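Local coordinates for RagB/SusD family nutrient uptake outer membrane protein (Bacteroides thetaiotaomicron, PDB 7KV2), which probably binds beta-glucans at the bacterial cell surface, as a SusD-family glycan-binding protein of the outer membrane, at residues M97-E101 / Y484-W489; W159-N164 / K494-P499. All coordinates share one frame; numbering follows the deposited sequence.

How the contacts relate
Both contacts join the end of a helix from the N-terminal part of the chain to the long loop between helices 473-476 and 500-505: helix 92-98 in contact 1, 137-162 in contact 2. Their centres lie about 16 Å apart, and they touch at two points, Met97 CE on Leu496 CD1 (3.9 Å) and Trp489 CZ2 on Lys494 N (3.8 Å). Contact 2 is buried (9 of its 12 touching residues), contact 1 only partly (4 of 10), their centres about 17 and 21 Å from the chain's centre. Chemistry follows place: side-chain amides and a guanidinium carry the bonds of contact 1, whereas contact 2 relies on backbone carbonyls, an indole N-H, two waters and apolar side chains.

Contact 1 of 2, residues M97-E101 / Y484-W489; sequences MMNFE and YRTNSW
Arg485 lays its guanidinium nearly parallel to the Phe100 ring (planes 14° apart, Arg485 CZ 3.7 Å from Phe100 CZ) where a Schellman motif ends helix 92-98: Phe100, its C-prime residue, has positive phi, and Phe100 N bonds back to Met97 O. The bend of Arg485 at chi3 turns its NE and NH2 side-on onto Met98 O, at 3.0 and 2.9 Å, with the oxygen in the guanidinium plane. On the Phe100 face opposite Met98 O, Trp489 stands edge-on in a T-shaped pair, planes at 87°: its CD1 comes over that face toward the rim, and its CB adds a CH-pi contact. Trp489 NE1 is hydrogen-bonded to Tyr464 OH. Asn99 works with both ends of its amide: OD1 accepts from Thr486 N (2.7 Å) and Asn487 N on opposite faces of its plane, while ND2 gives one hydrogen to Thr486 OG1 and one to Glu101 OE2. With an alanine here, the backbone N-H groups of Thr486 and Asn487 would probably lose their shared acceptor, and Thr486 OG1 and Glu101 OE2 their common donor. The amide of Asn487, nearly parallel to that of Asn99 although the side chains cross at about a right angle, sends ND2 nearly straight to Asn99 O (2.9 Å, N-H...O angle 171°).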
loop_
_atom_site.group_PDB
_atom_site.type_symbol
_atom_site.label_atom_id
_atom_site.label_comp_id
_atom_site.label_asym_id
_atom_site.label_seq_id
_atom_site.Cartn_x
_atom_site.Cartn_y
_atom_site.Cartn_z
ATOM N N MET A 97 0.183 9.720 -14.901
ATOM C CA MET A 97 -0.072 8.293 -14.642
ATOM C C MET A 97 -1.585 8.025 -14.607
ATOM O O MET A 97 -2.035 6.967 -15.075
ATOM C CB MET A 97 0.502 7.903 -13.281
ATOM C CG MET A 97 1.999 7.886 -13.249
ATOM S SD MET A 97 2.631 7.917 -11.523
ATOM C CE MET A 97 1.970 6.369 -10.915
ATOM N N MET A 98 -2.331 8.912 -13.958
ATOM C CA MET A 98 -3.782 8.730 -13.757
ATOM C C MET A 98 -4.478 8.669 -15.128
ATOM O O MET A 98 -5.407 7.869 -15.284
ATOM C CB MET A 98 -4.343 9.871 -12.902
ATOM C CG MET A 98 -5.841 9.888 -12.823
ATOM S SD MET A 98 -6.618 10.884 -14.121
ATOM C CE MET A 98 -8.213 11.302 -13.427
ATOM N N ASN A 99 -4.031 9.495 -16.070
ATOM C CA ASN A 99 -4.628 9.587 -17.426
ATOM C C ASN A 99 -3.878 8.696 -18.433
ATOM O O ASN A 99 -4.063 8.908 -19.644
ATOM C CB ASN A 99 -4.688 11.059 -17.844
ATOM C CG ASN A 99 -5.654 11.289 -18.979
ATOM O OD1 ASN A 99 -6.652 10.579 -19.080
ATOM N ND2 ASN A 99 -5.332 12.252 -19.840
ATOM N N PHE A 100 -3.089 7.731 -17.974
ATOM C CA PHE A 100 -2.386 6.707 -18.801
ATOM C C PHE A 100 -1.534 7.397 -19.892
ATOM O O PHE A 100 -1.473 6.845 -21.009
ATOM C CB PHE A 100 -3.401 5.717 -19.395
ATOM C CG PHE A 100 -4.390 5.210 -18.376
ATOM C CD1 PHE A 100 -3.939 4.733 -17.150
ATOM C CD2 PHE A 100 -5.750 5.256 -18.603
ATOM C CE1 PHE A 100 -4.837 4.313 -16.179
ATOM C CE2 PHE A 100 -6.652 4.836 -17.631
ATOM C CZ PHE A 100 -6.194 4.372 -16.421
ATOM N N GLU A 101 -0.887 8.511 -19.563
ATOM C CA GLU A 101 -0.023 9.304 -20.491
ATOM C C GLU A 101 1.313 9.650 -19.798
ATOM O O GLU A 101 1.894 10.725 -20.063
ATOM C CB GLU A 101 -0.833 10.507 -20.982
ATOM C CG GLU A 101 -1.227 11.513 -19.920
ATOM C CD GLU A 101 -1.847 12.786 -20.467
ATOM O OE1 GLU A 101 -1.352 13.256 -21.513
ATOM O OE2 GLU A 101 -2.777 13.337 -19.842
ATOM N N TYR A 484 -11.581 14.673 -16.781
ATOM C CA TYR A 484 -10.336 14.462 -16.001
ATOM C C TYR A 484 -9.558 13.338 -16.655
ATOM O O TYR A 484 -8.500 13.613 -17.201
ATOM C CB TYR A 484 -10.671 14.187 -14.539
ATOM C CG TYR A 484 -11.331 15.316 -13.798
ATOM C CD1 TYR A 484 -11.153 16.648 -14.144
ATOM C CD2 TYR A 484 -12.100 15.035 -12.668
ATOM C CE1 TYR A 484 -11.782 17.659 -13.435
ATOM C CE2 TYR A 484 -12.711 16.035 -11.950
ATOM C CZ TYR A 484 -12.543 17.348 -12.329
ATOM O OH TYR A 484 -13.142 18.296 -11.559
ATOM N N ARG A 485 -10.067 12.108 -16.619
ATOM C CA ARG A 485 -9.478 11.027 -17.422
ATOM C C ARG A 485 -10.055 11.147 -18.848
ATOM O O ARG A 485 -11.304 11.148 -18.992
ATOM C CB ARG A 485 -9.790 9.683 -16.790
ATOM C CG ARG A 485 -9.245 8.510 -17.584
ATOM C CD ARG A 485 -9.343 7.202 -16.826
ATOM N NE ARG A 485 -8.319 7.162 -15.771
ATOM C CZ ARG A 485 -8.500 6.655 -14.547
ATOM N NH1 ARG A 485 -9.682 6.215 -14.178
ATOM N NH2 ARG A 485 -7.504 6.662 -13.670
ATOM N N THR A 486 -9.176 11.274 -19.843
ATOM C CA THR A 486 -9.552 11.467 -21.266
ATOM C C THR A 486 -9.090 10.275 -22.095
ATOM O O THR A 486 -9.472 10.223 -23.278
ATOM C CB THR A 486 -8.984 12.772 -21.832
ATOM O OG1 THR A 486 -7.565 12.704 -21.779
ATOM C CG2 THR A 486 -9.501 14.003 -21.128
ATOM N N ASN A 487 -8.309 9.360 -21.507
ATOM C CA ASN A 487 -7.823 8.127 -22.172
ATOM C C ASN A 487 -8.488 6.909 -21.563
ATOM O O ASN A 487 -8.970 6.981 -20.424
ATOM C CB ASN A 487 -6.294 8.031 -22.139
ATOM C CG ASN A 487 -5.656 9.166 -22.903
ATOM O OD1 ASN A 487 -6.047 9.436 -24.033
ATOM N ND2 ASN A 487 -4.734 9.882 -22.287
ATOM N N SER A 488 -8.536 5.816 -22.322
ATOM C CA SER A 488 -8.947 4.482 -21.836
ATOM C C SER A 488 -7.709 3.668 -21.499
ATOM O O SER A 488 -6.732 3.751 -22.241
ATOM C CB SER A 488 -9.801 3.759 -22.825
ATOM O OG SER A 488 -11.074 4.349 -22.870
ATOM N N TRP A 489 -7.753 2.873 -20.440
ATOM C CA TRP A 489 -6.667 1.907 -20.155
ATOM C C TRP A 489 -6.596 0.869 -21.286
ATOM O O TRP A 489 -7.643 0.426 -21.722
ATOM C CB TRP A 489 -6.919 1.221 -18.807
ATOM C CG TRP A 489 -5.762 0.434 -18.299
ATOM C CD1 TRP A 489 -4.779 0.886 -17.464
ATOM C CD2 TRP A 489 -5.457 -0.945 -18.578
ATOM N NE1 TRP A 489 -3.896 -0.119 -17.195
ATOM C CE2 TRP A 489 -4.280 -1.251 -17.863
ATOM C CE3 TRP A 489 -6.053 -1.948 -19.351
ATOM C CZ2 TRP A 489 -3.669 -2.504 -17.916
ATOM C CZ3 TRP A 489 -5.462 -3.196 -19.387
ATOM C CH2 TRP A 489 -4.288 -3.467 -18.681
#

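Contact 2 of 2, residues W159-N164 / K494-P499; sequences WKFWGN and KYLPIP
Phe161 O takes the backbone N-H of Leu496 at 2.9 Å, in its carbonyl plane and nearly straight at 173°, and a second hydrogen from a water that also donates to Lys494 O. That lysine carbonyl is gripped by two waters, the other of which donates to Lys160 O at 2.6 Å. Through these bonds the carbonyls of Lys160 and Phe161, near the end of helix 137-162, are met by the loop and two waters. The indole of Trp162 reaches along the loop instead: its NE1 donates to Pro497 O, which lies exactly in the ring plane, yet the bond is bent at 136° and meets the carbonyl from above its plane. Phe161 CB lies over one face of this indole, and a T-shaped pair with Trp112 packs it further into the fold. Gly163, with positive phi, is the first residue to leave helical geometry after the helix, within the helix-rich, TPR-related SusD fold. It lets Tyr495 lie close, with Tyr495 CD1 3.5 Å from Gly163 CA; a beta carbon there would clash with the ring. Setting CG opposite its own carbonyl carbon (chi1 -52°), Tyr495 passes its ring beside the glycine, while its CB rests 3.3 Å from Trp162 O. Leu496 and Phe161 run side by side, pointing the same way, and Leu496 CD1 meets the edge of the phenyl ring at Phe161 CD1, 3.9 Å away. Farther along, Ile498 CD1 touches Asn164 O at 3.7 Å.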
loop_
_atom_site.group_PDB
_atom_site.type_symbol
_atom_site.label_atom_id
_atom_site.label_comp_id
_atom_site.label_asym_id
_atom_site.label_seq_id
_atom_site.Cartn_x
_atom_site.Cartn_y
_atom_site.Cartn_z
ATOM N N TRP A 159 8.225 -4.557 -9.698
ATOM C CA TRP A 159 7.571 -5.577 -10.555
ATOM C C TRP A 159 6.183 -5.073 -10.965
ATOM O O TRP A 159 5.830 -5.074 -12.188
ATOM C CB TRP A 159 7.524 -6.916 -9.843
ATOM C CG TRP A 159 6.836 -8.032 -10.569
ATOM C CD1 TRP A 159 7.212 -8.595 -11.762
ATOM C CD2 TRP A 159 5.662 -8.746 -10.143
ATOM N NE1 TRP A 159 6.358 -9.605 -12.099
ATOM C CE2 TRP A 159 5.375 -9.703 -11.139
ATOM C CE3 TRP A 159 4.801 -8.647 -9.043
ATOM C CZ2 TRP A 159 4.300 -10.574 -11.035
ATOM C CZ3 TRP A 159 3.735 -9.508 -8.933
ATOM C CH2 TRP A 159 3.497 -10.484 -9.910
ATOM N N LYS A 160 5.390 -4.635 -9.983
ATOM C CA LYS A 160 4.016 -4.183 -10.275
ATOM C C LYS A 160 4.050 -2.915 -11.120
ATOM O O LYS A 160 3.278 -2.869 -12.074
ATOM C CB LYS A 160 3.188 -3.999 -8.985
ATOM C CG LYS A 160 2.670 -5.325 -8.465
ATOM C CD LYS A 160 1.532 -5.173 -7.496
ATOM C CE LYS A 160 0.755 -6.453 -7.366
ATOM N NZ LYS A 160 -0.402 -6.248 -6.473
ATOM N N PHE A 161 4.801 -1.883 -10.743
ATOM C CA PHE A 161 4.680 -0.560 -11.394
ATOM C C PHE A 161 5.409 -0.587 -12.750
ATOM O O PHE A 161 4.899 0.066 -13.641
ATOM C CB PHE A 161 5.191 0.583 -10.532
ATOM C CG PHE A 161 4.208 0.987 -9.439
ATOM C CD1 PHE A 161 3.175 1.878 -9.694
ATOM C CD2 PHE A 161 4.348 0.494 -8.144
ATOM C CE1 PHE A 161 2.266 2.235 -8.698
ATOM C CE2 PHE A 161 3.461 0.870 -7.130
ATOM C CZ PHE A 161 2.431 1.744 -7.407
ATOM N N TRP A 162 6.532 -1.286 -12.864
ATOM C CA TRP A 162 7.364 -1.187 -14.106
ATOM C C TRP A 162 7.569 -2.543 -14.812
ATOM O O TRP A 162 7.838 -2.500 -16.039
ATOM C CB TRP A 162 8.697 -0.533 -13.786
ATOM C CG TRP A 162 8.640 0.935 -13.541
ATOM C CD1 TRP A 162 8.585 1.916 -14.481
ATOM C CD2 TRP A 162 8.653 1.591 -12.263
ATOM N NE1 TRP A 162 8.586 3.138 -13.883
ATOM C CE2 TRP A 162 8.627 2.970 -12.519
ATOM C CE3 TRP A 162 8.653 1.138 -10.933
ATOM C CZ2 TRP A 162 8.670 3.919 -11.499
ATOM C CZ3 TRP A 162 8.734 2.075 -9.930
ATOM C CH2 TRP A 162 8.678 3.439 -10.202
ATOM N N GLY A 163 7.499 -3.670 -14.100
ATOM C CA GLY A 163 7.428 -5.033 -14.666
ATOM C C GLY A 163 8.801 -5.581 -15.078
ATOM O O GLY A 163 9.283 -6.528 -14.425
ATOM N N ASN A 164 9.366 -5.051 -16.165
ATOM C CA ASN A 164 10.623 -5.556 -16.809
ATOM C C ASN A 164 11.810 -4.738 -16.303
ATOM O O ASN A 164 12.107 -3.689 -16.918
ATOM C CB ASN A 164 10.513 -5.473 -18.340
ATOM C CG ASN A 164 9.253 -6.081 -18.895
ATOM O OD1 ASN A 164 9.040 -7.281 -18.858
ATOM N ND2 ASN A 164 8.384 -5.245 -19.418
ATOM N N LYS A 494 -0.076 -1.439 -18.690
ATOM C CA LYS A 494 0.155 -2.297 -17.496
ATOM C C LYS A 494 1.479 -1.945 -16.778
ATOM O O LYS A 494 1.514 -2.041 -15.525
ATOM C CB LYS A 494 0.072 -3.765 -17.905
ATOM C CG LYS A 494 0.359 -4.746 -16.783
ATOM C CD LYS A 494 -0.054 -6.170 -17.110
ATOM C CE LYS A 494 0.182 -7.068 -15.918
ATOM N NZ LYS A 494 -0.107 -8.490 -16.210
ATOM N N TYR A 495 2.560 -1.642 -17.516
ATOM C CA TYR A 495 3.905 -1.306 -16.991
ATOM C C TYR A 495 4.219 0.149 -17.334
ATOM O O TYR A 495 4.154 0.508 -18.555
ATOM C CB TYR A 495 4.961 -2.278 -17.549
ATOM C CG TYR A 495 4.624 -3.730 -17.370
ATOM C CD1 TYR A 495 4.316 -4.230 -16.112
ATOM C CD2 TYR A 495 4.628 -4.616 -18.441
ATOM C CE1 TYR A 495 3.985 -5.554 -15.919
ATOM C CE2 TYR A 495 4.314 -5.955 -18.258
ATOM C CZ TYR A 495 4.018 -6.432 -16.993
ATOM O OH TYR A 495 3.674 -7.735 -16.779
ATOM N N LEU A 496 4.544 0.987 -16.338
ATOM C CA LEU A 496 4.831 2.429 -16.562
ATOM C C LEU A 496 6.135 2.564 -17.350
ATOM O O LEU A 496 6.974 1.674 -17.289
ATOM C CB LEU A 496 4.994 3.163 -15.233
ATOM C CG LEU A 496 3.678 3.376 -14.463
ATOM C CD1 LEU A 496 3.988 3.714 -13.012
ATOM C CD2 LEU A 496 2.874 4.489 -15.115
ATOM N N PRO A 497 6.357 3.705 -18.023
ATOM C CA PRO A 497 7.664 4.013 -18.597
ATOM C C PRO A 497 8.715 4.015 -17.484
ATOM O O PRO A 497 8.483 4.685 -16.451
ATOM C CB PRO A 497 7.550 5.440 -19.142
ATOM C CG PRO A 497 6.068 5.653 -19.305
ATOM C CD PRO A 497 5.411 4.800 -18.228
ATOM N N ILE A 498 9.843 3.323 -17.723
ATOM C CA ILE A 498 11.074 3.429 -16.869
ATOM C C ILE A 498 11.591 4.863 -16.909
ATOM O O ILE A 498 11.634 5.459 -17.981
ATOM C CB ILE A 498 12.099 2.376 -17.316
ATOM C CG1 ILE A 498 11.502 0.979 -17.168
ATOM C CG2 ILE A 498 13.413 2.533 -16.555
ATOM C CD1 ILE A 498 12.279 -0.130 -17.859
ATOM N N PRO A 499 11.980 5.496 -15.769
ATOM C CA PRO A 499 12.521 6.849 -15.787
ATOM C C PRO A 499 13.661 7.020 -16.823
ATOM O O PRO A 499 14.488 6.104 -16.944
ATOM C CB PRO A 499 13.034 7.055 -14.352
ATOM C CG PRO A 499 12.094 6.186 -13.517
ATOM C CD PRO A 499 11.832 4.988 -14.389
HETATM O O HOH W 1 1.736 -4.258 -13.706
HETATM O O HOH W 2 1.782 0.248 -13.814
#